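Local coordinates for protein malonyl-CoA decarboxylase (Rhodopseudomonas palustris, PDB 4KSA) that probably catalyses the decarboxylation of malonyl-CoA to acetyl-CoA and carbon dioxide, at residues A380-G385 and Y414-G419. Sequence-based numbering, arbitrary orientation.
Sequences ARFHLG and YLYALG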
ATOM      1  N   ALA A 380     -22.114 -27.068 -15.358  1.00 41.98           N
ATOM      2  CA  ALA A 380     -23.409 -26.515 -15.044  1.00 44.04           C
ATOM      3  C   ALA A 380     -23.516 -26.388 -13.522  1.00 45.13           C
ATOM      4  O   ALA A 380     -24.071 -25.414 -13.001  1.00 45.86           O
ATOM      5  CB  ALA A 380     -24.506 -27.419 -15.589  1.00 45.42           C
ATOM      6  N   ARG A 381     -22.979 -27.369 -12.804  1.00 43.62           N
ATOM      7  CA  ARG A 381     -23.032 -27.323 -11.356  1.00 43.35           C
ATOM      8  C   ARG A 381     -22.363 -26.028 -10.900  1.00 43.19           C
ATOM      9  O   ARG A 381     -22.828 -25.362  -9.970  1.00 41.06           O
ATOM     10  CB  ARG A 381     -22.308 -28.522 -10.753  1.00 45.11           C
ATOM     11  CG  ARG A 381     -23.216 -29.505 -10.038  1.00 49.01           C
ATOM     12  CD  ARG A 381     -22.430 -30.267  -8.977  1.00 53.51           C
ATOM     13  NE  ARG A 381     -21.219 -30.862  -9.532  1.00 56.06           N
ATOM     14  CZ  ARG A 381     -21.219 -31.870 -10.397  1.00 57.67           C
ATOM     15  NH1 ARG A 381     -22.370 -32.396 -10.789  1.00 58.29           N
ATOM     16  NH2 ARG A 381     -20.075 -32.333 -10.891  1.00 58.64           N
ATOM     17  N   PHE A 382     -21.271 -25.676 -11.581  1.00 42.47           N
ATOM     18  CA  PHE A 382     -20.509 -24.468 -11.277  1.00 42.21           C
ATOM     19  C   PHE A 382     -21.318 -23.195 -11.527  1.00 41.43           C
ATOM     20  O   PHE A 382     -21.727 -22.528 -10.582  1.00 43.57           O
ATOM     21  CB  PHE A 382     -19.217 -24.425 -12.106  1.00 41.28           C
ATOM     22  CG  PHE A 382     -18.420 -23.172 -11.906  1.00 39.67           C
ATOM     23  CD1 PHE A 382     -17.758 -22.944 -10.715  1.00 39.50           C
ATOM     24  CD2 PHE A 382     -18.395 -22.188 -12.883  1.00 40.57           C
ATOM     25  CE1 PHE A 382     -17.085 -21.756 -10.492  1.00 39.93           C
ATOM     26  CE2 PHE A 382     -17.726 -20.993 -12.673  1.00 41.01           C
ATOM     27  CZ  PHE A 382     -17.069 -20.774 -11.472  1.00 41.17           C
ATOM     28  N   HIS A 383     -21.536 -22.861 -12.796  1.00 39.82           N
ATOM     29  CA  HIS A 383     -22.299 -21.671 -13.166  1.00 39.02           C
ATOM     30  C   HIS A 383     -23.688 -21.604 -12.506  1.00 39.40           C
ATOM     31  O   HIS A 383     -24.122 -20.534 -12.070  1.00 37.75           O
ATOM     32  CB  HIS A 383     -22.426 -21.595 -14.690  1.00 36.46           C
ATOM     33  CG  HIS A 383     -21.117 -21.402 -15.396  1.00 35.51           C
ATOM     34  ND1 HIS A 383     -20.450 -20.194 -15.414  1.00 34.26           N
ATOM     35  CD2 HIS A 383     -20.350 -22.265 -16.106  1.00 34.76           C
ATOM     36  CE1 HIS A 383     -19.330 -20.324 -16.106  1.00 34.57           C
ATOM     37  NE2 HIS A 383     -19.246 -21.571 -16.538  1.00 32.99           N
ATOM     38  N   LEU A 384     -24.385 -22.731 -12.408  1.00 40.29           N
ATOM     39  CA  LEU A 384     -25.694 -22.680 -11.771  1.00 42.92           C
ATOM     40  C   LEU A 384     -25.527 -22.331 -10.303  1.00 45.61           C
ATOM     41  O   LEU A 384     -26.306 -21.546  -9.755  1.00 48.18           O
ATOM     42  CB  LEU A 384     -26.448 -24.005 -11.919  1.00 42.49           C
ATOM     43  CG  LEU A 384     -26.815 -24.415 -13.358  1.00 43.55           C
ATOM     44  CD1 LEU A 384     -27.729 -25.626 -13.307  1.00 43.11           C
ATOM     45  CD2 LEU A 384     -27.476 -23.263 -14.105  1.00 38.52           C
ATOM     46  N   GLY A 385     -24.504 -22.909  -9.673  1.00 47.03           N
ATOM     47  CA  GLY A 385     -24.222 -22.634  -8.273  1.00 44.73           C
ATOM     48  C   GLY A 385     -23.794 -21.185  -8.080  1.00 44.71           C
ATOM     49  O   GLY A 385     -24.023 -20.595  -7.025  1.00 42.88           O
ATOM     50  N   TYR A 414     -24.519 -19.371 -20.133  1.00 44.66           N
ATOM     51  CA  TYR A 414     -25.215 -19.313 -18.859  1.00 43.98           C
ATOM     52  C   TYR A 414     -25.382 -17.803 -18.752  1.00 44.21           C
ATOM     53  O   TYR A 414     -24.540 -17.049 -19.236  1.00 44.32           O
ATOM     54  CB  TYR A 414     -24.363 -19.896 -17.728  1.00 40.71           C
ATOM     55  CG  TYR A 414     -24.254 -21.413 -17.760  1.00 35.38           C
ATOM     56  CD1 TYR A 414     -25.185 -22.216 -17.102  1.00 32.64           C
ATOM     57  CD2 TYR A 414     -23.205 -22.044 -18.445  1.00 34.57           C
ATOM     58  CE1 TYR A 414     -25.081 -23.620 -17.111  1.00 29.75           C
ATOM     59  CE2 TYR A 414     -23.091 -23.447 -18.471  1.00 32.08           C
ATOM     60  CZ  TYR A 414     -24.032 -24.224 -17.800  1.00 32.39           C
ATOM     61  OH  TYR A 414     -23.914 -25.596 -17.819  1.00 32.30           O
ATOM     62  N   LEU A 415     -26.486 -17.355 -18.172  1.00 45.60           N
ATOM     63  CA  LEU A 415     -26.751 -15.930 -18.083  1.00 46.33           C
ATOM     64  C   LEU A 415     -26.620 -15.444 -16.651  1.00 46.94           C
ATOM     65  O   LEU A 415     -27.318 -15.921 -15.746  1.00 45.52           O
ATOM     66  CB  LEU A 415     -28.157 -15.648 -18.646  1.00 45.79           C
ATOM     67  CG  LEU A 415     -28.672 -14.231 -18.937  1.00 44.90           C
ATOM     68  CD1 LEU A 415     -29.021 -13.531 -17.633  1.00 43.94           C
ATOM     69  CD2 LEU A 415     -27.639 -13.461 -19.742  1.00 42.27           C
ATOM     70  N   TYR A 416     -25.696 -14.509 -16.448  1.00 47.50           N
ATOM     71  CA  TYR A 416     -25.478 -13.949 -15.122  1.00 48.88           C
ATOM     72  C   TYR A 416     -26.160 -12.602 -15.060  1.00 49.32           C
ATOM     73  O   TYR A 416     -25.826 -11.682 -15.812  1.00 49.11           O
ATOM     74  CB  TYR A 416     -23.981 -13.787 -14.813  1.00 47.48           C
ATOM     75  CG  TYR A 416     -23.279 -15.064 -14.403  1.00 47.17           C
ATOM     76  CD1 TYR A 416     -22.599 -15.842 -15.340  1.00 46.22           C
ATOM     77  CD2 TYR A 416     -23.312 -15.515 -13.077  1.00 47.24           C
ATOM     78  CE1 TYR A 416     -21.967 -17.040 -14.971  1.00 44.62           C
ATOM     79  CE2 TYR A 416     -22.683 -16.717 -12.697  1.00 45.99           C
ATOM     80  CZ  TYR A 416     -22.019 -17.469 -13.658  1.00 44.05           C
ATOM     81  OH  TYR A 416     -21.434 -18.660 -13.327  1.00 41.76           O
ATOM     82  N   ALA A 417     -27.140 -12.508 -14.174  1.00 50.51           N
ATOM     83  CA  ALA A 417     -27.890 -11.278 -13.986  1.00 53.39           C
ATOM     84  C   ALA A 417     -27.623 -10.839 -12.567  1.00 55.15           C
ATOM     85  O   ALA A 417     -28.117 -11.447 -11.611  1.00 54.21           O
ATOM     86  CB  ALA A 417     -29.373 -11.525 -14.183  1.00 54.40           C
ATOM     87  N   LEU A 418     -26.830  -9.782 -12.445  1.00 56.89           N
ATOM     88  CA  LEU A 418     -26.436  -9.235 -11.160  1.00 59.41           C
ATOM     89  C   LEU A 418     -27.612  -8.755 -10.311  1.00 62.20           C
ATOM     90  O   LEU A 418     -27.495  -7.774  -9.579  1.00 64.26           O
ATOM     91  CB  LEU A 418     -25.441  -8.099 -11.405  1.00 58.86           C
ATOM     92  CG  LEU A 418     -24.740  -7.439 -10.224  1.00 58.30           C
ATOM     93  CD1 LEU A 418     -24.265  -8.479  -9.226  1.00 56.40           C
ATOM     94  CD2 LEU A 418     -23.573  -6.622 -10.769  1.00 59.36           C
ATOM     95  N   GLY A 419     -28.739  -9.456 -10.417  1.00 63.25           N
ATOM     96  CA  GLY A 419     -29.926  -9.121  -9.654  1.00 63.68           C
ATOM     97  C   GLY A 419     -30.620 -10.379  -9.153  1.00 65.16           C
ATOM     98  O   GLY A 419     -31.439 -10.338  -8.225  1.00 64.66           O
TER
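His-383, Tyr-414 and Tyr-416 form a buried aromatic cluster that packs the short helix ending at Gly-385 against strand 411-416 of the mixed sheet of the C-terminal domain. The segments 380-385 and 414-416 run in nearly the same direction, their axes 21° apart and 9.2 Å at closest approach. His-383 sits over one face of the Tyr-414 ring: CB makes a CH-pi contact 3.7 Å from the ring centroid, and the imidazole follows as an offset stack, its plane tilted 17° from that of Tyr-414. Leu-384 meets the same phenol at its edge, CD2 lying 3.9 Å from Tyr-414 CE1, while the CB of Ala-380 packs near its CZ. Two strand positions on, Tyr-416 meets the imidazole rim to rim, its ring turned 64° from it, and its OH and His-383 ND1 share a somewhat bent 2.8 Å hydrogen bond near the imidazole plane. With CG anti to its carbonyl carbon, the imidazole of His-383 lies where it can stack on Tyr-414 and bond Tyr-416 at once. An alanine in place of Tyr-414 removes the stacked ring, and would probably leave a gap beside Ala-380 and Leu-384 and the imidazole less firmly held. Around the cluster, Thr-304 of the adjacent strand 301-304 touches both His-383 and Tyr-416, Leu-390 of strand 389-394, on the other flank of 411-416, packs on Tyr-414, and Ile-285 of helix 284-295 reaches Tyr-416.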